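Local coordinates for methionine-R-sulfoxide reductase (Neisseria meningitidis, PDB 3MMH), which catalyses the reduction of free methionine-R-sulfoxide to methionine, using a GAF domain as the catalytic scaffold, at residues A12-E17 and K44-W49; S115-P120 and A139-T144. All coordinates share one frame; numbering follows the deposited sequence.

Contact 1 of 2, residues A12-E17 and K44-W49; sequences AALYRE and KEAFGW
Helix 11-27 and the C-terminal end of helix 32-47 come together where Leu14 faces Ala46, their CA atoms 7.7 Å apart, and just beyond, the second helix ends at Phe47, and Gly48, with positive phi, turns the chain into Trp49. No hydrogen bond crosses between the segments; the contact is made by side chains that interleave. The ring of Phe47 is the central piece, with Leu14 over one face and Tyr15 OH and Trp49 CH2 over the other. Leu14 supplies its CD2 methyl as a CH-pi contact, 4.0 Å from the Phe47 centroid and 17° off the normal. With CG anti to the backbone N (chi1 -173°), Leu14 extends toward the second helix, and the same methyl lies 3.3 Å from Ala46 O and 4.1 Å from Ala46 CB. Tyr15 meets Phe47 differently: the tip of the phenylalanine ring, CZ, stands 3.4 Å above the tyrosine plane, over its centre and about equally far from all six carbons. The two planes are inclined at 39°, an oblique pairing. The tyrosine hydroxyl OH reaches the edge of the Trp49 indole, near its plane, at 3.2 Å from CH2. This oxygen does not depend on the indole for its polar partner, since it is hydrogen-bonded to Asp145 on helix 143-165, which should restrain the outer end of the ring. Trp49 in turn lays one indole face over Phe47 CB, its neighbour across the turn. Lys44 NZ bonds to Trp49 O at 2.9 Å, tying the last helical turn to the chain that leaves it. The whole illustrates how two consecutive helices are joined by an aromatic cluster at a helix C-terminus, here on the helical side of a GAF domain.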
ATOM      1  N   ALA A  12      -7.729  19.153 -13.050  1.00 10.89           N
ATOM      2  CA  ALA A  12      -9.127  19.199 -12.615  1.00 11.45           C
ATOM      3  C   ALA A  12      -9.969  18.196 -13.422  1.00 10.90           C
ATOM      4  O   ALA A  12     -10.789  17.464 -12.829  1.00 11.47           O
ATOM      5  CB  ALA A  12      -9.669  20.627 -12.709  1.00 13.01           C
ATOM      6  N   ALA A  13      -9.784  18.152 -14.730  1.00 11.36           N
ATOM      7  CA  ALA A  13     -10.530  17.227 -15.544  1.00 11.91           C
ATOM      8  C   ALA A  13     -10.231  15.791 -15.115  1.00 10.59           C
ATOM      9  O   ALA A  13     -11.105  14.932 -15.157  1.00 11.69           O
ATOM     10  CB  ALA A  13     -10.227  17.463 -17.038  1.00 13.86           C
ATOM     11  N   LEU A  14      -8.961  15.493 -14.764  1.00 10.74           N
ATOM     12  CA  LEU A  14      -8.616  14.140 -14.366  1.00 10.50           C
ATOM     13  C   LEU A  14      -9.294  13.754 -13.056  1.00 10.03           C
ATOM     14  O   LEU A  14      -9.786  12.647 -12.915  1.00 10.47           O
ATOM     15  CB  LEU A  14      -7.090  13.961 -14.320  1.00 11.02           C
ATOM     16  CG  LEU A  14      -6.612  12.522 -14.064  1.00 11.11           C
ATOM     17  CD1 LEU A  14      -7.055  11.567 -15.102  1.00 14.00           C
ATOM     18  CD2 LEU A  14      -5.085  12.512 -13.923  1.00 12.97           C
ATOM     19  N   TYR A  15      -9.349  14.661 -12.086  1.00  9.53           N
ATOM     20  CA  TYR A  15     -10.114  14.360 -10.878  1.00  8.84           C
ATOM     21  C   TYR A  15     -11.530  14.043 -11.229  1.00 10.81           C
ATOM     22  O   TYR A  15     -12.141  13.138 -10.661  1.00 10.41           O
ATOM     23  CB  TYR A  15     -10.077  15.540  -9.892  1.00  9.76           C
ATOM     24  CG  TYR A  15      -8.845  15.613  -9.016  1.00  9.38           C
ATOM     25  CD1 TYR A  15      -8.677  14.656  -8.018  1.00  9.48           C
ATOM     26  CD2 TYR A  15      -7.937  16.630  -9.101  1.00  9.60           C
ATOM     27  CE1 TYR A  15      -7.616  14.750  -7.135  1.00  9.66           C
ATOM     28  CE2 TYR A  15      -6.864  16.735  -8.218  1.00  9.89           C
ATOM     29  CZ  TYR A  15      -6.708  15.776  -7.238  1.00  9.77           C
ATOM     30  OH  TYR A  15      -5.698  15.858  -6.316  1.00 10.19           O
ATOM     31  N   ARG A  16     -12.195  14.829 -12.085  1.00 10.77           N
ATOM     32  CA  ARG A  16     -13.578  14.562 -12.425  1.00 11.20           C
ATOM     33  C   ARG A  16     -13.765  13.201 -13.075  1.00 11.57           C
ATOM     34  O   ARG A  16     -14.792  12.557 -12.909  1.00 13.25           O
ATOM     35  CB  ARG A  16     -14.121  15.677 -13.334  1.00 13.30           C
ATOM     36  CG  ARG A  16     -14.222  17.005 -12.641  1.00 14.43           C
ATOM     37  CD  ARG A  16     -14.962  18.083 -13.380  1.00 18.37           C
ATOM     38  NE  ARG A  16     -14.276  18.534 -14.565  1.00 23.61           N
ATOM     39  CZ  ARG A  16     -13.478  19.601 -14.652  1.00 28.01           C
ATOM     40  NH1 ARG A  16     -13.184  20.290 -13.568  1.00 29.75           N
ATOM     41  NH2 ARG A  16     -12.929  19.941 -15.837  1.00 33.51           N
ATOM     42  N   GLU A  17     -12.771  12.779 -13.844  1.00 12.35           N
ATOM     43  CA  GLU A  17     -12.745  11.460 -14.455  1.00 13.54           C
ATOM     44  C   GLU A  17     -12.524  10.332 -13.505  1.00 12.45           C
ATOM     45  O   GLU A  17     -13.175   9.298 -13.591  1.00 13.84           O
ATOM     46  CB  GLU A  17     -11.718  11.429 -15.603  1.00 14.11           C
ATOM     47  CG  GLU A  17     -11.636  10.223 -16.421  1.00 16.42           C
ATOM     48  CD  GLU A  17     -10.653  10.283 -17.557  1.00 18.42           C
ATOM     49  OE1 GLU A  17      -9.839  11.172 -17.611  1.00 20.23           O
ATOM     50  OE2 GLU A  17     -10.665   9.384 -18.428  1.00 24.92           O
ATOM     51  N   LYS A  44      -1.998   7.032  -7.453  1.00  8.38           N
ATOM     52  CA  LYS A  44      -0.625   6.960  -7.940  1.00  9.02           C
ATOM     53  C   LYS A  44      -0.564   6.799  -9.430  1.00  9.10           C
ATOM     54  O   LYS A  44       0.220   7.454 -10.133  1.00 10.31           O
ATOM     55  CB  LYS A  44       0.098   5.806  -7.269  1.00  8.81           C
ATOM     56  CG  LYS A  44       1.598   5.741  -7.508  1.00 10.79           C
ATOM     57  CD  LYS A  44       2.426   6.808  -6.691  1.00 14.92           C
ATOM     58  CE  LYS A  44       3.900   6.601  -6.679  1.00 15.88           C
ATOM     59  NZ  LYS A  44       4.611   7.203  -7.746  1.00 17.90           N
ATOM     60  N   GLU A  45      -1.393   5.917  -9.998  1.00  9.53           N
ATOM     61  CA  GLU A  45      -1.403   5.656 -11.438  1.00 10.82           C
ATOM     62  C   GLU A  45      -1.882   6.939 -12.183  1.00  9.48           C
ATOM     63  O   GLU A  45      -1.303   7.326 -13.202  1.00 11.51           O
ATOM     64  CB  GLU A  45      -2.276   4.444 -11.824  1.00 11.73           C
ATOM     65  CG  GLU A  45      -2.206   4.159 -13.248  1.00 15.91           C
ATOM     66  CD  GLU A  45      -2.834   2.891 -13.747  1.00 17.28           C
ATOM     67  OE1 GLU A  45      -3.493   2.215 -13.002  1.00 16.90           O
ATOM     68  OE2 GLU A  45      -2.672   2.563 -14.947  1.00 24.87           O
ATOM     69  N   ALA A  46      -2.940   7.563 -11.717  1.00  9.80           N
ATOM     70  CA  ALA A  46      -3.560   8.675 -12.401  1.00 10.83           C
ATOM     71  C   ALA A  46      -2.653   9.908 -12.356  1.00  9.95           C
ATOM     72  O   ALA A  46      -2.434  10.574 -13.370  1.00 10.95           O
ATOM     73  CB  ALA A  46      -4.920   8.996 -11.790  1.00 12.65           C
ATOM     74  N   PHE A  47      -2.160  10.246 -11.163  1.00 10.01           N
ATOM     75  CA  PHE A  47      -1.462  11.553 -10.997  1.00 10.39           C
ATOM     76  C   PHE A  47       0.065  11.419 -10.919  1.00 10.40           C
ATOM     77  O   PHE A  47       0.766  12.382 -11.183  1.00 12.42           O
ATOM     78  CB  PHE A  47      -1.958  12.254  -9.713  1.00 10.22           C
ATOM     79  CG  PHE A  47      -3.378  12.705  -9.831  1.00  9.44           C
ATOM     80  CD1 PHE A  47      -3.651  13.926 -10.403  1.00 11.56           C
ATOM     81  CD2 PHE A  47      -4.439  11.935  -9.379  1.00 11.26           C
ATOM     82  CE1 PHE A  47      -4.965  14.391 -10.544  1.00 12.38           C
ATOM     83  CE2 PHE A  47      -5.710  12.385  -9.564  1.00 12.28           C
ATOM     84  CZ  PHE A  47      -5.969  13.590 -10.125  1.00 12.45           C
ATOM     85  N   GLY A  48       0.591  10.230 -10.602  1.00 10.43           N
ATOM     86  CA  GLY A  48       2.020  10.057 -10.617  1.00 11.17           C
ATOM     87  C   GLY A  48       2.749  10.786  -9.540  1.00 11.41           C
ATOM     88  O   GLY A  48       3.986  10.970  -9.627  1.00 13.55           O
ATOM     89  N   TRP A  49       2.101  11.190  -8.451  1.00 10.52           N
ATOM     90  CA  TRP A  49       2.747  11.863  -7.370  1.00 10.60           C
ATOM     91  C   TRP A  49       3.839  10.990  -6.821  1.00  9.63           C
ATOM     92  O   TRP A  49       3.780   9.784  -6.816  1.00 11.55           O
ATOM     93  CB  TRP A  49       1.733  12.195  -6.258  1.00 10.17           C
ATOM     94  CG  TRP A  49       0.649  13.139  -6.651  1.00 10.01           C
ATOM     95  CD1 TRP A  49       0.782  14.269  -7.412  1.00 10.83           C
ATOM     96  CD2 TRP A  49      -0.723  13.017  -6.358  1.00  8.94           C
ATOM     97  NE1 TRP A  49      -0.423  14.900  -7.571  1.00 10.15           N
ATOM     98  CE2 TRP A  49      -1.360  14.168  -6.910  1.00  9.97           C
ATOM     99  CE3 TRP A  49      -1.503  12.128  -5.663  1.00  9.94           C
ATOM    100  CZ2 TRP A  49      -2.736  14.394  -6.761  1.00 10.17           C
ATOM    101  CZ3 TRP A  49      -2.860  12.377  -5.528  1.00  9.52           C
ATOM    102  CH2 TRP A  49      -3.490  13.499  -6.074  1.00  9.62           C
TER

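Contact 2 of 2, residues S115-P120 and A139-T144; sequences SEIVVP and AQFDET. With SME (methionine sulfoxide), chain C.
In this GAF domain, strand 115-123 of the antiparallel sheet has two working sides: Glu116 enters the methionine sulfoxide pocket, whereas Ser115 and Ile117 turn toward the loop that leads into helix 143-165. Alternation along a strand thus lets one short segment serve both substrate and fold. On the pocket side, Glu116 is extended, with CG anti to the backbone N (chi1 -179°), and carries its carboxylate to the substrate amino group. The ligand N donates to Glu116 OE1 at 2.9 Å and more weakly to OE2. Asp132 and Asp134 lie close to OE2, making a cluster of acidic groups here, while Val84 N, Cys85 N and Ile107 O also bond the ligand. On the other side, Phe141 packs its ring against the strand. Ile117 CG2 sits over one face, offset toward the rim, 3.9 Å from the ring centroid and 26° off the normal; the closest approach is 3.5 Å, to Phe141 CD1. The ring edge is turned to the strand backbone, with CE2 at 3.7 Å from Ser115 O. The loop then passes to the helix through Asp142, the N-cap, whose OD1 receives Thr144 N from above the carboxylate plane and also forms a salt bridge with Lys11. At the start of the strand, Ser115 OG is hydrogen-bonded to His137 O and accepts a nearly straight bond from Gln140 N, 3.2 Å long with an angle of 162° at the hydrogen.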
ATOM      1  N   SER A 115       6.616  19.480  -1.954  1.00 13.18           N
ATOM      2  CA  SER A 115       5.304  20.028  -1.684  1.00 12.66           C
ATOM      3  C   SER A 115       4.383  18.910  -1.237  1.00 11.03           C
ATOM      4  O   SER A 115       4.716  17.735  -1.447  1.00 11.81           O
ATOM      5  CB  SER A 115       4.736  20.782  -2.888  1.00 13.08           C
ATOM      6  OG  SER A 115       4.501  19.957  -4.013  1.00 14.02           O
ATOM      7  N   GLU A 116       3.290  19.208  -0.572  1.00 10.83           N
ATOM      8  CA  GLU A 116       2.453  18.216   0.084  1.00 10.54           C
ATOM      9  C   GLU A 116       1.031  18.727   0.258  1.00 10.59           C
ATOM     10  O   GLU A 116       0.789  19.954   0.371  1.00 12.19           O
ATOM     11  CB  GLU A 116       3.068  17.931   1.460  1.00 11.27           C
ATOM     12  CG  GLU A 116       2.408  16.908   2.338  1.00 11.60           C
ATOM     13  CD  GLU A 116       3.170  16.493   3.528  1.00 11.55           C
ATOM     14  OE1 GLU A 116       4.164  17.087   3.899  1.00 14.87           O
ATOM     15  OE2 GLU A 116       2.742  15.528   4.250  1.00 13.80           O
ATOM     16  N   ILE A 117       0.109  17.809   0.380  1.00  9.70           N
ATOM     17  CA  ILE A 117      -1.272  18.108   0.835  1.00  9.84           C
ATOM     18  C   ILE A 117      -1.715  16.987   1.784  1.00  8.81           C
ATOM     19  O   ILE A 117      -1.401  15.824   1.525  1.00  9.45           O
ATOM     20  CB  ILE A 117      -2.256  18.214  -0.324  1.00  9.95           C
ATOM     21  CG1 ILE A 117      -3.630  18.662   0.158  1.00 10.72           C
ATOM     22  CG2 ILE A 117      -2.306  16.972  -1.175  1.00 11.40           C
ATOM     23  CD1 ILE A 117      -4.602  19.080  -0.984  1.00 13.13           C
ATOM     24  N   VAL A 118      -2.373  17.358   2.855  1.00  9.08           N
ATOM     25  CA  VAL A 118      -2.967  16.431   3.791  1.00  9.01           C
ATOM     26  C   VAL A 118      -4.441  16.722   3.945  1.00  9.24           C
ATOM     27  O   VAL A 118      -4.790  17.857   4.271  1.00 10.82           O
ATOM     28  CB  VAL A 118      -2.259  16.444   5.146  1.00  9.68           C
ATOM     29  CG1 VAL A 118      -2.927  15.436   6.100  1.00 11.54           C
ATOM     30  CG2 VAL A 118      -0.756  16.161   4.970  1.00 12.28           C
ATOM     31  N   VAL A 119      -5.287  15.721   3.784  1.00  9.41           N
ATOM     32  CA  VAL A 119      -6.727  15.849   3.938  1.00 10.39           C
ATOM     33  C   VAL A 119      -7.195  14.877   5.058  1.00  9.74           C
ATOM     34  O   VAL A 119      -7.028  13.669   4.924  1.00 10.18           O
ATOM     35  CB  VAL A 119      -7.482  15.540   2.636  1.00 10.12           C
ATOM     36  CG1 VAL A 119      -9.004  15.610   2.848  1.00 12.51           C
ATOM     37  CG2 VAL A 119      -7.010  16.402   1.536  1.00 12.07           C
ATOM     38  N   PRO A 120      -7.725  15.371   6.145  1.00 10.93           N
ATOM     39  CA  PRO A 120      -8.210  14.493   7.198  1.00 11.42           C
ATOM     40  C   PRO A 120      -9.515  13.801   6.881  1.00 12.62           C
ATOM     41  O   PRO A 120     -10.353  14.314   6.122  1.00 13.43           O
ATOM     42  CB  PRO A 120      -8.387  15.465   8.397  1.00 13.78           C
ATOM     43  CG  PRO A 120      -8.837  16.751   7.693  1.00 16.54           C
ATOM     44  CD  PRO A 120      -7.981  16.782   6.419  1.00 13.15           C
ATOM     45  N   ALA A 139       4.877  23.360  -5.276  1.00 17.12           N
ATOM     46  CA  ALA A 139       3.505  23.802  -5.581  1.00 17.97           C
ATOM     47  C   ALA A 139       2.807  22.834  -6.498  1.00 17.34           C
ATOM     48  O   ALA A 139       1.981  23.269  -7.324  1.00 20.89           O
ATOM     49  CB  ALA A 139       3.524  25.258  -6.294  1.00 21.17           C
ATOM     50  N   GLN A 140       2.938  21.528  -6.259  1.00 15.01           N
ATOM     51  CA  GLN A 140       2.195  20.574  -7.059  1.00 14.09           C
ATOM     52  C   GLN A 140       0.723  20.540  -6.651  1.00 13.10           C
ATOM     53  O   GLN A 140      -0.113  20.089  -7.440  1.00 13.30           O
ATOM     54  CB  GLN A 140       2.840  19.192  -6.944  1.00 13.54           C
ATOM     55  CG  GLN A 140       2.302  18.264  -8.027  1.00 15.47           C
ATOM     56  CD  GLN A 140       2.654  18.713  -9.439  1.00 18.28           C
ATOM     57  OE1 GLN A 140       3.761  19.219  -9.638  1.00 20.01           O
ATOM     58  NE2 GLN A 140       1.732  18.589 -10.403  1.00 17.13           N
ATOM     59  N   PHE A 141       0.416  20.942  -5.438  1.00 11.95           N
ATOM     60  CA  PHE A 141      -0.913  20.826  -4.887  1.00 11.05           C
ATOM     61  C   PHE A 141      -1.514  22.208  -4.632  1.00 11.87           C
ATOM     62  O   PHE A 141      -0.845  23.102  -4.109  1.00 13.46           O
ATOM     63  CB  PHE A 141      -0.953  20.020  -3.577  1.00 10.92           C
ATOM     64  CG  PHE A 141      -0.255  18.695  -3.725  1.00 10.53           C
ATOM     65  CD1 PHE A 141      -0.894  17.646  -4.332  1.00 10.04           C
ATOM     66  CD2 PHE A 141       1.054  18.514  -3.298  1.00 10.76           C
ATOM     67  CE1 PHE A 141      -0.219  16.438  -4.478  1.00 10.91           C
ATOM     68  CE2 PHE A 141       1.697  17.318  -3.471  1.00 11.35           C
ATOM     69  CZ  PHE A 141       1.057  16.260  -4.052  1.00 10.63           C
ATOM     70  N   ASP A 142      -2.749  22.385  -5.079  1.00 11.70           N
ATOM     71  CA  ASP A 142      -3.404  23.646  -4.981  1.00 12.12           C
ATOM     72  C   ASP A 142      -4.892  23.457  -4.639  1.00 12.08           C
ATOM     73  O   ASP A 142      -5.300  22.408  -4.123  1.00 12.48           O
ATOM     74  CB  ASP A 142      -3.164  24.450  -6.276  1.00 12.86           C
ATOM     75  CG  ASP A 142      -3.840  23.886  -7.470  1.00 14.36           C
ATOM     76  OD1 ASP A 142      -4.671  22.982  -7.348  1.00 14.16           O
ATOM     77  OD2 ASP A 142      -3.554  24.341  -8.596  1.00 18.67           O
ATOM     78  N   GLU A 143      -5.691  24.504  -4.885  1.00 12.83           N
ATOM     79  CA  GLU A 143      -7.083  24.461  -4.507  1.00 14.23           C
ATOM     80  C   GLU A 143      -7.879  23.340  -5.215  1.00 12.13           C
ATOM     81  O   GLU A 143      -8.860  22.845  -4.681  1.00 12.71           O
ATOM     82  CB  GLU A 143      -7.771  25.836  -4.679  1.00 14.75           C
ATOM     83  CG  GLU A 143      -8.052  26.253  -6.080  1.00 18.79           C
ATOM     84  CD  GLU A 143      -6.877  26.897  -6.787  1.00 18.03           C
ATOM     85  OE1 GLU A 143      -5.765  26.926  -6.223  1.00 18.65           O
ATOM     86  OE2 GLU A 143      -7.109  27.339  -7.984  1.00 20.69           O
ATOM     87  N   THR A 144      -7.459  22.987  -6.407  1.00 12.38           N
ATOM     88  CA  THR A 144      -8.113  21.883  -7.122  1.00 11.92           C
ATOM     89  C   THR A 144      -7.924  20.587  -6.353  1.00 11.69           C
ATOM     90  O   THR A 144      -8.851  19.811  -6.146  1.00 11.49           O
ATOM     91  CB  THR A 144      -7.575  21.762  -8.553  1.00 13.04           C
ATOM     92  OG1 THR A 144      -7.884  22.977  -9.260  1.00 16.76           O
ATOM     93  CG2 THR A 144      -8.121  20.623  -9.315  1.00 13.28           C
TER
HETATM   94  N   SME C 168       5.467  15.020   5.421  1.00 13.70           N
HETATM   95  CA  SME C 168       4.551  14.420   6.419  1.00 13.31           C
HETATM   96  CB  SME C 168       5.018  13.033   6.908  1.00 14.55           C
HETATM   97  CG  SME C 168       4.590  11.841   6.036  1.00 14.03           C
HETATM   98  S   SME C 168       5.592  11.642   4.619  1.00 20.21           S
HETATM   99  OE  SME C 168       5.989  12.791   3.826  1.00 26.51           O
HETATM  100  CE  SME C 168       4.774  10.306   3.853  1.00 14.89           C
HETATM  101  C   SME C 168       4.319  15.375   7.557  1.00 13.49           C
HETATM  102  O   SME C 168       3.495  15.046   8.421  1.00 13.58           O
HETATM  103  OXT SME C 168       4.948  16.502   7.573  1.00 14.17           O

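The two contacts follow one another along the chain, both segments of contact 1 preceding those of contact 2, and their centres lie 13 Å apart. Contact 1 joins the two N-terminal helices, 11-27 and 32-47; contact 2 joins strand 115-123 of the antiparallel sheet to the loop that leads into helix 143-165. They touch directly, with Trp49 NE1 3.5 Å from Phe141 CE1 and Ala12 CB 3.7 Å from Thr144 CG2. The side-chain packing of the two contacts is thus continuous at Trp49 and at Thr144, and the far side of the sheet holds the substrate. The example shows how segments distant in sequence assemble the helical backing of a GAF-domain binding site.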